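PDB 2ZOU: spondin-1 from Homo sapiens, which is a secreted extracellular-matrix glycoprotein, also called F-spondin, whose beta-sandwich reeler domain probably contributes to cell adhesion. Local coordinates for residues Phe77-Ile80 and Glu84-Phe87. Numbering follows the deposited sequence.
Sequences FQII and ETQF
I79 reaches across to T85 and F87 with both of its branches, and this branched aliphatic chain packs between two edge strands that share no direct hydrogen bond. Chi1 of -60° sets CG1 beside the backbone N, and chi2 of -62° then brings CD1 over one face of the F87 ring, while CG2 turns to T85. The closest approach of I79 to the ring is CG1 to F87 CE2, 3.8 Å. Farther along, the ring meets F77 through its rim, CE1 standing 3.8 Å from F77 CB. A flat aromatic suits this place because its face takes the isoleucine and its edge the neighbouring backbone: F87 CZ comes within 3.4 Å of F77 O.

The polar link runs through water. T85 OG1 is 2.7 Å from a water that accepts a hydrogen bond from I80 N at 2.8 Å. The same hydroxyl is also hydrogen-bonded to D81 O in the intervening loop, so a small threonine serves both the loop and the water, with I79 CD1 and CG2 each 3.4 Å from T85 OG1.

F77 sends its ring inward against W110, L58 and V95. Strand 76-79 edges one sheet, pairing with 105-111, and strand 85-88 edges the other, pairing with 95-97; the contact thus joins both sheets of the sandwich along one side.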
# COMPACT_ATOMS: atom_id res chain seq x y z
N PHE A 77 -9.03 0.51 3.42
CA PHE A 77 -8.75 -0.72 2.71
C PHE A 77 -9.85 -1.75 2.93
O PHE A 77 -10.46 -1.82 4.01
CB PHE A 77 -7.42 -1.32 3.12
CG PHE A 77 -6.24 -0.52 2.66
CD1 PHE A 77 -5.82 -0.55 1.33
CD2 PHE A 77 -5.52 0.24 3.58
CE1 PHE A 77 -4.69 0.18 0.91
CE2 PHE A 77 -4.40 0.97 3.17
CZ PHE A 77 -3.98 0.95 1.85
N GLN A 78 -10.08 -2.57 1.91
CA GLN A 78 -11.00 -3.70 1.99
C GLN A 78 -10.35 -4.96 1.43
O GLN A 78 -9.86 -4.96 0.30
CB GLN A 78 -12.29 -3.39 1.25
CG GLN A 78 -13.32 -4.52 1.36
CD GLN A 78 -14.60 -4.25 0.61
OE1 GLN A 78 -14.66 -3.35 -0.21
NE2 GLN A 78 -15.62 -5.03 0.90
N ILE A 79 -10.32 -6.01 2.23
CA ILE A 79 -9.69 -7.27 1.85
C ILE A 79 -10.48 -7.92 0.71
O ILE A 79 -11.71 -7.98 0.73
CB ILE A 79 -9.60 -8.23 3.07
CG1 ILE A 79 -8.76 -7.60 4.19
CG2 ILE A 79 -9.08 -9.62 2.66
CD1 ILE A 79 -7.30 -7.30 3.84
N ILE A 80 -9.76 -8.36 -0.31
CA ILE A 80 -10.34 -9.16 -1.39
C ILE A 80 -10.08 -10.65 -1.17
O ILE A 80 -11.00 -11.47 -1.23
CB ILE A 80 -9.75 -8.70 -2.76
CG1 ILE A 80 -10.10 -7.24 -3.03
CG2 ILE A 80 -10.24 -9.62 -3.91
CD1 ILE A 80 -9.39 -6.64 -4.24
N GLU A 84 -4.81 -14.53 1.63
CA GLU A 84 -3.53 -13.95 1.24
C GLU A 84 -3.18 -12.70 2.04
O GLU A 84 -2.01 -12.39 2.24
CB GLU A 84 -3.51 -13.63 -0.26
CG GLU A 84 -4.09 -14.73 -1.20
CD GLU A 84 -3.40 -16.11 -1.08
OE1 GLU A 84 -2.26 -16.20 -0.59
OE2 GLU A 84 -4.03 -17.11 -1.50
N THR A 85 -4.20 -11.97 2.50
CA THR A 85 -3.99 -10.67 3.12
C THR A 85 -4.84 -10.52 4.38
O THR A 85 -5.91 -11.13 4.50
CB THR A 85 -4.35 -9.53 2.16
OG1 THR A 85 -5.75 -9.60 1.85
CG2 THR A 85 -3.51 -9.60 0.87
N GLN A 86 -4.36 -9.71 5.31
CA GLN A 86 -5.12 -9.35 6.52
C GLN A 86 -4.65 -8.01 7.03
O GLN A 86 -3.63 -7.49 6.58
CB GLN A 86 -4.92 -10.41 7.61
CG GLN A 86 -3.49 -10.45 8.17
CD GLN A 86 -3.36 -11.42 9.32
OE1 GLN A 86 -3.66 -12.60 9.19
NE2 GLN A 86 -2.94 -10.92 10.47
N PHE A 87 -5.39 -7.43 7.97
CA PHE A 87 -4.90 -6.24 8.66
C PHE A 87 -3.90 -6.60 9.74
O PHE A 87 -4.05 -7.63 10.41
CB PHE A 87 -6.06 -5.41 9.21
CG PHE A 87 -6.89 -4.78 8.13
CD1 PHE A 87 -6.44 -3.63 7.49
CD2 PHE A 87 -8.09 -5.35 7.73
CE1 PHE A 87 -7.17 -3.05 6.47
CE2 PHE A 87 -8.85 -4.77 6.70
CZ PHE A 87 -8.37 -3.62 6.07
O HOH W 1 -7.03 -8.77 -0.35